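Local coordinates for formiminoglutamase (Trypanosoma cruzi, PDB 4MYK), which catalyses, as an arginase-like manganese metalloenzyme, the hydrolysis of N-formimino-L-glutamate to glutamate and formamide, at residues A[16-21]-A[294-299]; A[79-84]-A[301-306]. The protein carries 1 engineered substitution. One frame throughout, in Å; residues are numbered along the deposited sequence.

Interaction 1: residues A[16-21]-A[294-299]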
ATOM      1  N   PRO A  16     -10.234  12.213 -25.137  1.00 33.73           N
ATOM      2  CA  PRO A  16      -9.359  11.385 -25.975  1.00 26.79           C
ATOM      3  C   PRO A  16      -8.257  10.752 -25.142  1.00 27.59           C
ATOM      4  O   PRO A  16      -7.603  11.467 -24.379  1.00 24.63           O
ATOM      5  CB  PRO A  16      -8.738  12.394 -26.940  1.00 26.45           C
ATOM      6  CG  PRO A  16      -9.674  13.535 -26.944  1.00 32.07           C
ATOM      7  CD  PRO A  16     -10.238  13.617 -25.564  1.00 32.71           C
ATOM      8  N   ARG A  17      -8.049   9.444 -25.295  1.00 24.19           N
ATOM      9  CA  ARG A  17      -7.006   8.751 -24.544  1.00 23.45           C
ATOM     10  C   ARG A  17      -5.952   8.092 -25.436  1.00 18.46           C
ATOM     11  O   ARG A  17      -5.882   8.374 -26.618  1.00 20.59           O
ATOM     12  CB  ARG A  17      -7.617   7.761 -23.557  1.00 21.95           C
ATOM     13  CG  ARG A  17      -8.386   8.459 -22.446  1.00 23.43           C
ATOM     14  CD  ARG A  17      -9.032   7.477 -21.494  1.00 26.76           C
ATOM     15  NE  ARG A  17      -9.633   8.169 -20.356  1.00 34.47           N
ATOM     16  CZ  ARG A  17      -9.967   7.583 -19.209  1.00 39.40           C
ATOM     17  NH1 ARG A  17      -9.762   6.281 -19.036  1.00 35.75           N
ATOM     18  NH2 ARG A  17     -10.508   8.302 -18.229  1.00 36.91           N
ATOM     19  N   LEU A  18      -5.116   7.236 -24.857  1.00 19.00           N
ATOM     20  CA  LEU A  18      -3.987   6.658 -25.587  1.00 19.77           C
ATOM     21  C   LEU A  18      -4.404   6.044 -26.909  1.00 18.41           C
ATOM     22  O   LEU A  18      -3.692   6.163 -27.904  1.00 18.81           O
ATOM     23  CB  LEU A  18      -3.242   5.623 -24.734  1.00 19.76           C
ATOM     24  CG  LEU A  18      -2.276   6.170 -23.677  1.00 22.60           C
ATOM     25  CD1 LEU A  18      -2.052   5.155 -22.573  1.00 18.91           C
ATOM     26  CD2 LEU A  18      -0.959   6.579 -24.314  1.00 21.74           C
ATOM     27  N   LEU A  19      -5.559   5.388 -26.913  1.00 18.98           N
ATOM     28  CA  LEU A  19      -6.102   4.786 -28.132  1.00 18.26           C
ATOM     29  C   LEU A  19      -6.122   5.748 -29.340  1.00 22.75           C
ATOM     30  O   LEU A  19      -5.836   5.346 -30.470  1.00 23.54           O
ATOM     31  CB  LEU A  19      -7.497   4.230 -27.861  1.00 20.71           C
ATOM     32  CG  LEU A  19      -8.103   3.359 -28.953  1.00 20.87           C
ATOM     33  CD1 LEU A  19      -7.089   2.321 -29.387  1.00 23.73           C
ATOM     34  CD2 LEU A  19      -9.369   2.708 -28.454  1.00 18.82           C
ATOM     35  N   SER A  20      -6.420   7.022 -29.095  1.00 22.58           N
ATOM     36  CA  SER A  20      -6.511   8.026 -30.167  1.00 23.03           C
ATOM     37  C   SER A  20      -5.181   8.387 -30.851  1.00 28.63           C
ATOM     38  O   SER A  20      -5.175   8.998 -31.922  1.00 29.03           O
ATOM     39  CB  SER A  20      -7.172   9.297 -29.639  1.00 21.17           C
ATOM     40  OG  SER A  20      -6.381   9.875 -28.619  1.00 21.87           O
ATOM     41  N   LEU A  21      -4.062   8.015 -30.234  1.00 24.79           N
ATOM     42  CA  LEU A  21      -2.742   8.310 -30.788  1.00 25.00           C
ATOM     43  C   LEU A  21      -2.314   7.247 -31.798  1.00 24.38           C
ATOM     44  O   LEU A  21      -1.343   7.433 -32.534  1.00 25.58           O
ATOM     45  CB  LEU A  21      -1.706   8.423 -29.665  1.00 25.58           C
ATOM     46  CG  LEU A  21      -2.025   9.432 -28.559  1.00 23.38           C
ATOM     47  CD1 LEU A  21      -1.067   9.285 -27.399  1.00 18.60           C
ATOM     48  CD2 LEU A  21      -1.991  10.834 -29.123  1.00 24.75           C
ATOM     49  N   VAL A 294      -1.517  -0.285 -13.657  1.00 12.38           N
ATOM     50  CA  VAL A 294      -0.272   0.401 -13.318  1.00 13.17           C
ATOM     51  C   VAL A 294       0.701   0.380 -14.495  1.00 15.25           C
ATOM     52  O   VAL A 294       1.342   1.392 -14.798  1.00 14.56           O
ATOM     53  CB  VAL A 294       0.393  -0.197 -12.075  1.00 14.77           C
ATOM     54  CG1 VAL A 294       1.801   0.377 -11.889  1.00 12.87           C
ATOM     55  CG2 VAL A 294      -0.489   0.047 -10.848  1.00 12.75           C
ATOM     56  N   ALA A 295       0.791  -0.773 -15.159  1.00 15.82           N
ATOM     57  CA  ALA A 295       1.722  -0.982 -16.265  1.00 13.89           C
ATOM     58  C   ALA A 295       1.399  -0.045 -17.421  1.00 16.43           C
ATOM     59  O   ALA A 295       2.297   0.580 -17.992  1.00 15.83           O
ATOM     60  CB  ALA A 295       1.693  -2.437 -16.722  1.00 12.07           C
ATOM     61  N   VAL A 296       0.111   0.058 -17.754  1.00 14.63           N
ATOM     62  CA  VAL A 296      -0.334   0.970 -18.815  1.00 14.38           C
ATOM     63  C   VAL A 296      -0.087   2.428 -18.417  1.00 15.39           C
ATOM     64  O   VAL A 296       0.338   3.236 -19.238  1.00 15.87           O
ATOM     65  CB  VAL A 296      -1.826   0.737 -19.214  1.00 14.84           C
ATOM     66  CG1 VAL A 296      -2.313   1.823 -20.153  1.00 14.71           C
ATOM     67  CG2 VAL A 296      -2.015  -0.649 -19.851  1.00 16.11           C
ATOM     68  N   TYR A 297      -0.336   2.752 -17.151  1.00 13.58           N
ATOM     69  CA  TYR A 297      -0.114   4.106 -16.658  1.00 14.22           C
ATOM     70  C   TYR A 297       1.363   4.485 -16.652  1.00 14.99           C
ATOM     71  O   TYR A 297       1.720   5.637 -16.869  1.00 15.21           O
ATOM     72  CB  TYR A 297      -0.717   4.284 -15.266  1.00 16.50           C
ATOM     73  CG  TYR A 297      -2.197   4.620 -15.289  1.00 15.72           C
ATOM     74  CD1 TYR A 297      -2.677   5.655 -16.085  1.00 14.82           C
ATOM     75  CD2 TYR A 297      -3.108   3.917 -14.511  1.00 16.19           C
ATOM     76  CE1 TYR A 297      -4.023   5.967 -16.114  1.00 18.93           C
ATOM     77  CE2 TYR A 297      -4.455   4.228 -14.530  1.00 15.57           C
ATOM     78  CZ  TYR A 297      -4.909   5.253 -15.335  1.00 20.59           C
ATOM     79  OH  TYR A 297      -6.249   5.576 -15.359  1.00 23.40           O
ATOM     80  N   MET A 298       2.221   3.503 -16.415  1.00 16.42           N
ATOM     81  CA  MET A 298       3.661   3.706 -16.522  1.00 14.09           C
ATOM     82  C   MET A 298       4.080   4.063 -17.956  1.00 15.36           C
ATOM     83  O   MET A 298       4.852   5.004 -18.175  1.00 16.47           O
ATOM     84  CB  MET A 298       4.398   2.459 -16.040  1.00 11.89           C
ATOM     85  CG  MET A 298       4.470   2.324 -14.534  1.00 12.92           C
ATOM     86  SD  MET A 298       5.224   0.771 -13.995  1.00 15.77           S
ATOM     87  CE  MET A 298       6.889   0.910 -14.641  1.00 15.28           C
ATOM     88  N   PHE A 299       3.586   3.293 -18.925  1.00 14.26           N
ATOM     89  CA  PHE A 299       3.804   3.569 -20.356  1.00 14.60           C
ATOM     90  C   PHE A 299       3.217   4.935 -20.734  1.00 14.68           C
ATOM     91  O   PHE A 299       3.818   5.714 -21.470  1.00 15.46           O
ATOM     92  CB  PHE A 299       3.168   2.452 -21.200  1.00 15.27           C
ATOM     93  CG  PHE A 299       3.072   2.768 -22.672  1.00 14.52           C
ATOM     94  CD1 PHE A 299       4.193   2.708 -23.482  1.00 15.33           C
ATOM     95  CD2 PHE A 299       1.852   3.105 -23.246  1.00 13.88           C
ATOM     96  CE1 PHE A 299       4.105   3.004 -24.827  1.00 15.34           C
ATOM     97  CE2 PHE A 299       1.757   3.397 -24.593  1.00 13.41           C
ATOM     98  CZ  PHE A 299       2.880   3.343 -25.383  1.00 17.55           C
TER
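L18 reaches from the N-terminal loop to V296 and F299, two residues one helical turn apart on helix 290-306, and illustrates how a single forked side chain can fasten a loop to a helix. Each methyl has its own partner. CD1 of L18 lies 4.1 Å from CG1 of V296, and CD2 of L18 lies 4.2 Å from CE2 of F299. The first pair of side chains run past one another in opposite directions, whereas L18 meets the phenyl ring at a slant. CG of L18 is turned anti to its carbonyl carbon (chi1 -79°), which aims the fork at the helix. On the helix, F299 carries its CG anti to the backbone N (chi1 168°), and the far end of its ring swings in beside the leucine. All three residues are buried, and L83 from strand 83-88 and F59 and F62 from helix 55-63 pack round them. The contact is wholly apolar, with no hydrogen bond between the segments.

The other side of the loop, where L19 and S20 are exposed, faces away from the helix and takes no part in this apolar contact. Here the turn is held by its own bonds: R17 O accepts from both S20 N (2.9 Å) and S20 OG (2.6 Å), the hydroxyl approaching in the carbonyl plane. R17 leaves its backbone toward the helix but stops short of contact; its guanidinium is salt-bridged to D15 through NE and hydrogen-bonded to R65 O through NH1, while its side chain packs on Q189 of a second subunit. The loop before strand 32-37 thus packs on helix 290-306 beside strand 83-88, the edge of the parallel sheet within this chain, in the arginase/deacetylase α/β fold.

Interaction 2: residues A[79-84]-A[301-306]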
ATOM      1  N   SER A  79      -1.005  14.828 -27.828  1.00 22.21           N
ATOM      2  CA  SER A  79      -1.907  14.684 -28.967  1.00 26.46           C
ATOM      3  C   SER A  79      -1.185  14.550 -30.300  1.00 25.83           C
ATOM      4  O   SER A  79      -1.735  13.991 -31.248  1.00 23.94           O
ATOM      5  CB  SER A  79      -2.887  15.857 -29.018  1.00 20.13           C
ATOM      6  OG  SER A  79      -3.808  15.776 -27.946  1.00 21.86           O
ATOM      7  N   HIS A  80       0.044  15.055 -30.369  1.00 25.01           N
ATOM      8  CA  HIS A  80       0.793  15.064 -31.628  1.00 31.31           C
ATOM      9  C   HIS A  80       1.551  13.761 -31.942  1.00 31.09           C
ATOM     10  O   HIS A  80       2.016  13.573 -33.065  1.00 32.89           O
ATOM     11  CB  HIS A  80       1.744  16.270 -31.689  1.00 33.75           C
ATOM     12  CG  HIS A  80       3.022  16.078 -30.935  1.00 35.38           C
ATOM     13  ND1 HIS A  80       3.186  16.482 -29.625  1.00 33.45           N
ATOM     14  CD2 HIS A  80       4.203  15.533 -31.307  1.00 32.20           C
ATOM     15  CE1 HIS A  80       4.410  16.189 -29.225  1.00 32.00           C
ATOM     16  NE2 HIS A  80       5.047  15.608 -30.226  1.00 31.28           N
ATOM     17  N   LEU A  81       1.679  12.871 -30.959  1.00 25.61           N
ATOM     18  CA  LEU A  81       2.449  11.647 -31.148  1.00 22.29           C
ATOM     19  C   LEU A  81       1.610  10.612 -31.869  1.00 24.81           C
ATOM     20  O   LEU A  81       0.385  10.623 -31.771  1.00 25.75           O
ATOM     21  CB  LEU A  81       2.907  11.076 -29.805  1.00 22.67           C
ATOM     22  CG  LEU A  81       4.057  11.745 -29.056  1.00 20.55           C
ATOM     23  CD1 LEU A  81       4.311  11.045 -27.725  1.00 20.00           C
ATOM     24  CD2 LEU A  81       5.306  11.745 -29.901  1.00 21.34           C
ATOM     25  N   LYS A  82       2.274   9.724 -32.604  1.00 27.21           N
ATOM     26  CA  LYS A  82       1.603   8.579 -33.209  1.00 29.21           C
ATOM     27  C   LYS A  82       2.186   7.301 -32.652  1.00 24.25           C
ATOM     28  O   LYS A  82       3.401   7.122 -32.631  1.00 22.09           O
ATOM     29  CB  LYS A  82       1.707   8.591 -34.744  1.00 29.92           C
ATOM     30  CG  LYS A  82       0.771   9.587 -35.417  1.00 26.86           C
ATOM     31  CD  LYS A  82       1.072   9.705 -36.889  1.00 27.19           C
ATOM     32  CE  LYS A  82       2.568   9.788 -37.122  1.00 33.73           C
ATOM     33  NZ  LYS A  82       3.266  10.745 -36.197  1.00 35.49           N
ATOM     34  N   LEU A  83       1.298   6.430 -32.183  1.00 23.71           N
ATOM     35  CA  LEU A  83       1.670   5.124 -31.671  1.00 21.64           C
ATOM     36  C   LEU A  83       1.281   4.057 -32.676  1.00 23.64           C
ATOM     37  O   LEU A  83       0.326   4.221 -33.435  1.00 25.02           O
ATOM     38  CB  LEU A  83       0.952   4.843 -30.353  1.00 24.82           C
ATOM     39  CG  LEU A  83       1.590   5.290 -29.042  1.00 24.99           C
ATOM     40  CD1 LEU A  83       2.377   6.579 -29.223  1.00 22.37           C
ATOM     41  CD2 LEU A  83       0.511   5.440 -27.979  1.00 22.84           C
ATOM     42  N   TYR A  84       2.017   2.954 -32.668  1.00 26.76           N
ATOM     43  CA  TYR A  84       1.670   1.801 -33.493  1.00 23.54           C
ATOM     44  C   TYR A  84       1.937   0.544 -32.707  1.00 19.93           C
ATOM     45  O   TYR A  84       2.947   0.436 -32.016  1.00 20.94           O
ATOM     46  CB  TYR A  84       2.467   1.780 -34.795  1.00 19.30           C
ATOM     47  CG  TYR A  84       1.954   0.789 -35.804  1.00 26.00           C
ATOM     48  CD1 TYR A  84       2.484  -0.499 -35.878  1.00 25.65           C
ATOM     49  CD2 TYR A  84       0.938   1.133 -36.693  1.00 29.25           C
ATOM     50  CE1 TYR A  84       2.017  -1.418 -36.818  1.00 24.21           C
ATOM     51  CE2 TYR A  84       0.469   0.222 -37.632  1.00 29.25           C
ATOM     52  CZ  TYR A  84       1.013  -1.049 -37.688  1.00 28.43           C
ATOM     53  OH  TYR A  84       0.548  -1.955 -38.612  1.00 33.22           O
ATOM     54  N   HIS A 301       2.868   7.566 -18.831  1.00 15.43           N
ATOM     55  CA  HIS A 301       3.731   8.631 -18.336  1.00 13.25           C
ATOM     56  C   HIS A 301       4.964   8.735 -19.213  1.00 16.49           C
ATOM     57  O   HIS A 301       5.425   9.838 -19.517  1.00 16.30           O
ATOM     58  CB  HIS A 301       4.121   8.384 -16.872  1.00 16.31           C
ATOM     59  CG  HIS A 301       3.077   8.826 -15.889  1.00 17.36           C
ATOM     60  ND1 HIS A 301       1.993   8.046 -15.549  1.00 15.88           N
ATOM     61  CD2 HIS A 301       2.943   9.979 -15.187  1.00 16.94           C
ATOM     62  CE1 HIS A 301       1.238   8.696 -14.679  1.00 18.37           C
ATOM     63  NE2 HIS A 301       1.792   9.872 -14.444  1.00 18.02           N
ATOM     64  N   PHE A 302       5.500   7.589 -19.625  1.00 14.67           N
ATOM     65  CA  PHE A 302       6.615   7.611 -20.552  1.00 14.81           C
ATOM     66  C   PHE A 302       6.219   8.400 -21.797  1.00 16.90           C
ATOM     67  O   PHE A 302       6.951   9.283 -22.239  1.00 17.40           O
ATOM     68  CB  PHE A 302       7.075   6.212 -20.981  1.00 16.77           C
ATOM     69  CG  PHE A 302       7.984   6.260 -22.172  1.00 17.72           C
ATOM     70  CD1 PHE A 302       9.340   6.508 -22.012  1.00 20.31           C
ATOM     71  CD2 PHE A 302       7.470   6.166 -23.456  1.00 17.31           C
ATOM     72  CE1 PHE A 302      10.176   6.621 -23.107  1.00 18.80           C
ATOM     73  CE2 PHE A 302       8.295   6.271 -24.551  1.00 17.17           C
ATOM     74  CZ  PHE A 302       9.650   6.499 -24.377  1.00 18.32           C
ATOM     75  N   VAL A 303       5.064   8.052 -22.362  1.00 14.70           N
ATOM     76  CA  VAL A 303       4.548   8.684 -23.567  1.00 15.27           C
ATOM     77  C   VAL A 303       4.419  10.207 -23.418  1.00 17.87           C
ATOM     78  O   VAL A 303       4.786  10.956 -24.327  1.00 19.87           O
ATOM     79  CB  VAL A 303       3.193   8.086 -23.959  1.00 17.71           C
ATOM     80  CG1 VAL A 303       2.493   8.967 -24.992  1.00 19.60           C
ATOM     81  CG2 VAL A 303       3.374   6.663 -24.476  1.00 17.58           C
ATOM     82  N   LEU A 304       3.905  10.658 -22.276  1.00 16.74           N
ATOM     83  CA  LEU A 304       3.836  12.081 -21.970  1.00 17.40           C
ATOM     84  C   LEU A 304       5.219  12.729 -21.940  1.00 17.37           C
ATOM     85  O   LEU A 304       5.406  13.829 -22.452  1.00 18.78           O
ATOM     86  CB  LEU A 304       3.160  12.302 -20.623  1.00 17.45           C
ATOM     87  CG  LEU A 304       1.644  12.149 -20.566  1.00 16.85           C
ATOM     88  CD1 LEU A 304       1.159  12.481 -19.176  1.00 19.22           C
ATOM     89  CD2 LEU A 304       0.986  13.054 -21.581  1.00 18.94           C
ATOM     90  N   GLY A 305       6.180  12.054 -21.315  1.00 16.91           N
ATOM     91  CA  GLY A 305       7.533  12.562 -21.235  1.00 17.84           C
ATOM     92  C   GLY A 305       8.121  12.692 -22.623  1.00 20.40           C
ATOM     93  O   GLY A 305       8.804  13.668 -22.944  1.00 18.99           O
ATOM     94  N   PHE A 306       7.842  11.689 -23.448  1.00 16.57           N
ATOM     95  CA  PHE A 306       8.328  11.651 -24.821  1.00 19.73           C
ATOM     96  C   PHE A 306       7.791  12.836 -25.619  1.00 20.05           C
ATOM     97  O   PHE A 306       8.521  13.476 -26.381  1.00 20.87           O
ATOM     98  CB  PHE A 306       7.901  10.346 -25.477  1.00 16.77           C
ATOM     99  CG  PHE A 306       8.671  10.010 -26.713  1.00 17.06           C
ATOM    100  CD1 PHE A 306       9.896   9.354 -26.629  1.00 18.69           C
ATOM    101  CD2 PHE A 306       8.172  10.340 -27.962  1.00 17.28           C
ATOM    102  CE1 PHE A 306      10.610   9.035 -27.769  1.00 17.68           C
ATOM    103  CE2 PHE A 306       8.878  10.026 -29.104  1.00 18.24           C
ATOM    104  CZ  PHE A 306      10.100   9.366 -29.007  1.00 17.52           C
TER
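The ring of F306 receives L81 at its edge: CD2 of L81 lies in the ring plane, 3.7 Å from CD2 of F306 and 4.0 Å from CE2 of the same ring. F114, from strand 114-119, meets the same phenyl edge-to-face. A second flat group, the imidazole of H80, has CG of its neighbour L81 over one face, 4.1 Å above the plane and displaced towards the rim, so the leucine is bordered by rings of both segments.

The other branch of L81 touches both helix residues. Its CD1 lies 3.9 Å from CG1 of V303 and only 3.4 Å from V303 O, so a methyl packs against a backbone carbonyl as well as a side chain; the same CD1 also comes within 3.9 Å of F306 CD2. V303 and F306, three residues apart, present one face of the helix to the leucine. F306 holds its CG anti to the backbone N (chi1 -162°), which places the ring edge against the L81 methyls. L81 and V303 are buried, while F306 stays partly exposed.

Immediately beyond, Y84 pairs through its backbone with I32 and I34, as a parallel strand does. L81, in the loop leading into strand 83-88, packs against helix 290-306, which covers this part of the sheet as one helix of the three-layer α/β/α architecture of the arginase family.

Interactions 1 and 2 lie about 9 Å apart, centre to centre, and draw on successive turns of one helix, 290-306. Their segments alternate along the chain: 16-21 and 79-84 come early, and 294-299 and 301-306 follow in the same order near the C terminus. The two early segments also touch directly, through a probable hydrogen bond from L83 N to L21 O (2.8 Å). The C-terminal helix, the N-terminal loop and strand 83-88 are thus tied together beside the edge that this strand forms on the eight-stranded parallel sheet. Both contacts lie away from the manganese site and join parts of the fold at the sheet edge; no catalytic role follows from them.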